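Local coordinates for protein leucine aminopeptidase (PDB 7D1B) that probably acts as a zinc-dependent glutaminyl cyclase of the M28 peptidase family, converting N-terminal glutamine of peptides to pyroglutamate, at residues E258-K269 with D325-I336. Sequence-based numbering, arbitrary orientation.
With GOL (glycerol), chain H.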
loop_
_atom_site.group_PDB
_atom_site.type_symbol
_atom_site.label_atom_id
_atom_site.label_comp_id
_atom_site.label_asym_id
_atom_site.label_seq_id
_atom_site.Cartn_x
_atom_site.Cartn_y
_atom_site.Cartn_z
ATOM N N GLU A 258 17.606 4.526 -3.035
ATOM C CA GLU A 258 17.834 3.423 -2.097
ATOM C C GLU A 258 17.024 2.198 -2.472
ATOM O O GLU A 258 17.538 1.076 -2.443
ATOM C CB GLU A 258 17.491 3.842 -0.670
ATOM C CG GLU A 258 18.527 4.760 -0.069
ATOM C CD GLU A 258 18.281 5.097 1.384
ATOM O OE1 GLU A 258 17.201 4.757 1.919
ATOM O OE2 GLU A 258 19.189 5.700 2.006
ATOM N N LEU A 259 15.739 2.388 -2.800
ATOM C CA LEU A 259 14.882 1.243 -3.080
ATOM C C LEU A 259 15.345 0.507 -4.326
ATOM O O LEU A 259 15.415 -0.728 -4.343
ATOM C CB LEU A 259 13.457 1.715 -3.265
ATOM C CG LEU A 259 12.595 2.040 -2.089
ATOM C CD1 LEU A 259 11.312 2.603 -2.662
ATOM C CD2 LEU A 259 12.300 0.788 -1.252
ATOM N N TRP A 260 15.635 1.252 -5.386
ATOM C CA TRP A 260 16.078 0.607 -6.614
ATOM C C TRP A 260 17.485 0.026 -6.463
ATOM O O TRP A 260 17.793 -1.009 -7.068
ATOM C CB TRP A 260 15.967 1.569 -7.809
ATOM C CG TRP A 260 14.638 1.520 -8.542
ATOM C CD1 TRP A 260 14.451 1.079 -9.824
ATOM C CD2 TRP A 260 13.334 1.928 -8.066
ATOM N NE1 TRP A 260 13.121 1.177 -10.172
ATOM C CE2 TRP A 260 12.418 1.696 -9.118
ATOM C CE3 TRP A 260 12.857 2.488 -6.872
ATOM C CZ2 TRP A 260 11.052 1.990 -9.007
ATOM C CZ3 TRP A 260 11.497 2.764 -6.762
ATOM C CH2 TRP A 260 10.607 2.516 -7.825
ATOM N N ARG A 261 18.338 0.629 -5.621
ATOM C CA ARG A 261 19.636 0.033 -5.320
ATOM C C ARG A 261 19.450 -1.308 -4.618
ATOM O O ARG A 261 20.071 -2.319 -4.989
ATOM C CB ARG A 261 20.456 1.012 -4.465
ATOM C CG ARG A 261 21.888 0.565 -4.209
ATOM C CD ARG A 261 22.649 1.552 -3.335
ATOM N NE ARG A 261 22.692 2.866 -3.989
ATOM C CZ ARG A 261 22.197 4.006 -3.493
ATOM N NH1 ARG A 261 21.684 4.054 -2.272
ATOM N NH2 ARG A 261 22.232 5.107 -4.238
ATOM N N VAL A 262 18.598 -1.340 -3.589
ATOM C CA VAL A 262 18.314 -2.611 -2.918
ATOM C C VAL A 262 17.755 -3.634 -3.902
ATOM O O VAL A 262 18.145 -4.804 -3.881
ATOM C CB VAL A 262 17.382 -2.393 -1.711
ATOM C CG1 VAL A 262 16.881 -3.714 -1.160
ATOM C CG2 VAL A 262 18.099 -1.612 -0.621
ATOM N N ALA A 263 16.825 -3.214 -4.781
ATOM C CA ALA A 263 16.267 -4.140 -5.761
ATOM C C ALA A 263 17.358 -4.750 -6.627
ATOM O O ALA A 263 17.289 -5.934 -6.983
ATOM C CB ALA A 263 15.229 -3.436 -6.627
ATOM N N GLY A 264 18.360 -3.948 -7.005
ATOM C CA GLY A 264 19.458 -4.493 -7.795
ATOM C C GLY A 264 20.224 -5.554 -7.033
ATOM O O GLY A 264 20.590 -6.599 -7.582
ATOM N N TRP A 265 20.451 -5.308 -5.744
ATOM C CA TRP A 265 21.178 -6.266 -4.915
ATOM C C TRP A 265 20.383 -7.531 -4.613
ATOM O O TRP A 265 20.970 -8.599 -4.484
ATOM C CB TRP A 265 21.589 -5.564 -3.637
ATOM C CG TRP A 265 22.716 -4.587 -3.827
ATOM C CD1 TRP A 265 23.710 -4.645 -4.772
ATOM C CD2 TRP A 265 22.985 -3.432 -3.034
ATOM N NE1 TRP A 265 24.583 -3.595 -4.604
ATOM C CE2 TRP A 265 24.166 -2.838 -3.539
ATOM C CE3 TRP A 265 22.340 -2.830 -1.953
ATOM C CZ2 TRP A 265 24.731 -1.694 -2.969
ATOM C CZ3 TRP A 265 22.908 -1.694 -1.380
ATOM C CH2 TRP A 265 24.093 -1.138 -1.895
ATOM N N VAL A 266 19.060 -7.430 -4.463
ATOM C CA VAL A 266 18.330 -8.654 -4.164
ATOM C C VAL A 266 17.855 -9.375 -5.409
ATOM O O VAL A 266 17.397 -10.511 -5.301
ATOM C CB VAL A 266 17.226 -8.474 -3.111
ATOM C CG1 VAL A 266 17.822 -7.875 -1.838
ATOM C CG2 VAL A 266 16.143 -7.613 -3.684
ATOM N N GLY A 267 18.028 -8.796 -6.591
ATOM C CA GLY A 267 17.604 -9.458 -7.811
ATOM C C GLY A 267 16.126 -9.318 -8.100
ATOM O O GLY A 267 15.553 -10.174 -8.782
ATOM N N ALA A 268 15.482 -8.244 -7.627
ATOM C CA ALA A 268 14.062 -8.005 -7.896
ATOM C C ALA A 268 13.978 -7.307 -9.241
ATOM O O ALA A 268 14.098 -6.082 -9.347
ATOM C CB ALA A 268 13.474 -7.163 -6.775
ATOM N N LYS A 269 13.799 -8.102 -10.298
ATOM C CA LYS A 269 13.920 -7.596 -11.666
ATOM C C LYS A 269 12.765 -6.698 -12.070
ATOM O O LYS A 269 12.875 -5.987 -13.071
ATOM C CB LYS A 269 14.018 -8.773 -12.636
ATOM C CG LYS A 269 15.169 -9.725 -12.388
ATOM C CD LYS A 269 16.479 -9.038 -12.777
ATOM C CE LYS A 269 17.719 -9.850 -12.443
ATOM N NZ LYS A 269 17.751 -11.139 -13.158
ATOM N N ASP A 325 9.739 -10.731 -3.909
ATOM C CA ASP A 325 10.752 -9.777 -4.350
ATOM C C ASP A 325 10.490 -8.398 -3.756
ATOM O O ASP A 325 11.399 -7.747 -3.221
ATOM C CB ASP A 325 10.748 -9.658 -5.872
ATOM C CG ASP A 325 11.503 -10.743 -6.586
ATOM O OD1 ASP A 325 12.109 -11.628 -5.955
ATOM O OD2 ASP A 325 11.466 -10.703 -7.824
ATOM N N VAL A 326 9.243 -7.920 -3.858
ATOM C CA VAL A 326 8.930 -6.605 -3.306
ATOM C C VAL A 326 9.106 -6.596 -1.789
ATOM O O VAL A 326 9.657 -5.636 -1.221
ATOM C CB VAL A 326 7.540 -6.142 -3.768
ATOM C CG1 VAL A 326 7.118 -4.856 -3.063
ATOM C CG2 VAL A 326 7.540 -5.948 -5.292
ATOM N N GLY A 327 8.693 -7.674 -1.116
ATOM C CA GLY A 327 8.902 -7.757 0.320
ATOM C C GLY A 327 10.360 -7.681 0.715
ATOM O O GLY A 327 10.726 -6.990 1.672
ATOM N N ASN A 328 11.227 -8.372 -0.026
ATOM C CA ASN A 328 12.646 -8.326 0.289
ATOM C C ASN A 328 13.231 -6.957 0.014
ATOM O O ASN A 328 14.116 -6.521 0.749
ATOM C CB ASN A 328 13.371 -9.425 -0.454
ATOM C CG ASN A 328 13.313 -10.741 0.303
ATOM O OD1 ASN A 328 13.473 -10.774 1.537
ATOM N ND2 ASN A 328 13.162 -11.822 -0.414
ATOM N N VAL A 329 12.749 -6.254 -1.013
ATOM C CA VAL A 329 13.221 -4.887 -1.233
ATOM C C VAL A 329 12.830 -3.993 -0.069
ATOM O O VAL A 329 13.643 -3.211 0.432
ATOM C CB VAL A 329 12.718 -4.358 -2.588
ATOM C CG1 VAL A 329 13.016 -2.869 -2.731
ATOM C CG2 VAL A 329 13.360 -5.158 -3.709
ATOM N N LEU A 330 11.581 -4.105 0.392
ATOM C CA LEU A 330 11.153 -3.302 1.545
ATOM C C LEU A 330 11.989 -3.618 2.776
ATOM O O LEU A 330 12.422 -2.705 3.492
ATOM C CB LEU A 330 9.685 -3.572 1.855
ATOM C CG LEU A 330 8.683 -3.097 0.812
ATOM C CD1 LEU A 330 7.309 -3.666 1.125
ATOM C CD2 LEU A 330 8.642 -1.573 0.788
ATOM N N LEU A 331 12.232 -4.911 3.046
ATOM C CA LEU A 331 13.017 -5.255 4.231
ATOM C C LEU A 331 14.461 -4.786 4.093
ATOM O O LEU A 331 15.082 -4.375 5.087
ATOM C CB LEU A 331 12.959 -6.757 4.494
ATOM C CG LEU A 331 11.593 -7.279 4.930
ATOM C CD1 LEU A 331 11.669 -8.781 5.122
ATOM C CD2 LEU A 331 11.121 -6.576 6.204
ATOM N N GLY A 332 15.016 -4.815 2.875
ATOM C CA GLY A 332 16.374 -4.308 2.706
ATOM C C GLY A 332 16.449 -2.813 2.936
ATOM O O GLY A 332 17.355 -2.320 3.614
ATOM N N TRP A 333 15.481 -2.078 2.390
ATOM C CA TRP A 333 15.366 -0.642 2.621
ATOM C C TRP A 333 15.317 -0.331 4.114
ATOM O O TRP A 333 16.021 0.563 4.604
ATOM C CB TRP A 333 14.110 -0.147 1.894
ATOM C CG TRP A 333 13.713 1.276 2.178
ATOM C CD1 TRP A 333 14.462 2.408 1.988
ATOM C CD2 TRP A 333 12.438 1.713 2.663
ATOM N NE1 TRP A 333 13.732 3.526 2.344
ATOM C CE2 TRP A 333 12.483 3.123 2.756
ATOM C CE3 TRP A 333 11.266 1.042 3.054
ATOM C CZ2 TRP A 333 11.387 3.878 3.186
ATOM C CZ3 TRP A 333 10.176 1.793 3.487
ATOM C CH2 TRP A 333 10.247 3.200 3.556
ATOM N N ILE A 334 14.509 -1.085 4.858
ATOM C CA ILE A 334 14.425 -0.895 6.306
ATOM C C ILE A 334 15.788 -1.115 6.960
ATOM O O ILE A 334 16.240 -0.306 7.780
ATOM C CB ILE A 334 13.341 -1.809 6.896
ATOM C CG1 ILE A 334 11.962 -1.293 6.499
ATOM C CG2 ILE A 334 13.472 -1.928 8.411
ATOM C CD1 ILE A 334 10.855 -2.369 6.561
ATOM N N GLN A 335 16.454 -2.219 6.616
ATOM C CA GLN A 335 17.679 -2.602 7.303
ATOM C C GLN A 335 18.829 -1.652 7.017
ATOM O O GLN A 335 19.713 -1.516 7.864
ATOM C CB GLN A 335 18.093 -4.006 6.890
ATOM C CG GLN A 335 17.219 -5.105 7.446
ATOM C CD GLN A 335 17.523 -6.399 6.742
ATOM O OE1 GLN A 335 18.484 -7.100 7.079
ATOM N NE2 GLN A 335 16.752 -6.697 5.703
ATOM N N ILE A 336 18.872 -1.023 5.838
ATOM C CA ILE A 336 20.022 -0.176 5.507
ATOM C C ILE A 336 19.954 1.200 6.151
ATOM O O ILE A 336 20.939 1.944 6.097
ATOM C CB ILE A 336 20.305 -0.074 3.996
ATOM C CG1 ILE A 336 19.188 0.705 3.288
ATOM C CG2 ILE A 336 20.551 -1.450 3.385
ATOM C CD1 ILE A 336 19.468 0.940 1.818
HETATM C C1 GOL H . 14.710 6.946 3.500
HETATM O O1 GOL H . 14.940 6.203 2.299
HETATM C C2 GOL H . 15.281 8.397 3.314
HETATM O O2 GOL H . 16.646 8.420 3.057
HETATM C C3 GOL H . 14.489 9.083 2.190
HETATM O O3 GOL H . 15.069 10.352 1.974
HETATM O O HOH W 1 12.652 -10.770 -10.244
#
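Val329 and Val262 meet in a buried helix-helix packing that joins helix 253-266 to the C-terminal helix 320-336, away from the zinc site. The segment axes approach to 8.8 Å at 120°. Val329 fits as a knob into a hole formed by Leu259, Val262, Ala263 and Val266. Val329 CG1, anti to the backbone N (chi1 171°), reaches Leu259 O at 3.6 Å. Val329 CG2 meets Val266 CG2 at 3.7 Å and also touches Ala268 CB.

Val262 enters from the other helix. Gly332 has no side chain, and Val262 CG1 packs directly against its backbone, 3.9 Å from Gly332 CA. Val262 CG2 touches Ile336 CD1 at 3.8 Å.

At Trp333 a methyl packs on an indole face. Leu259 CD2 sits there in a CH-pi contact, 4.1 Å from the centroid of the five-membered ring of Trp333. Leu259, Leu330 and Trp333 also touch Val230 of strand 225-232, so this side of the helix pair packs on the central sheet. At the indole edge, Trp333 NE1 donates an almost straight bond (172°) to O1 of a glycerol. O1 in turn donates to Glu258 OE1, which Gln337 also binds.

At the other end, one water accepts from Lys269 N and donates to Asp325 OD2. Asp325 OD1 forms a salt bridge with Lys321.

No direct hydrogen bond was identified between the segments. The glycerol probably came from the crystallisation liquor, and its bridge may not exist in solution. The interface therefore rests mainly on apolar shape fit, with a water link at the Asp325 end.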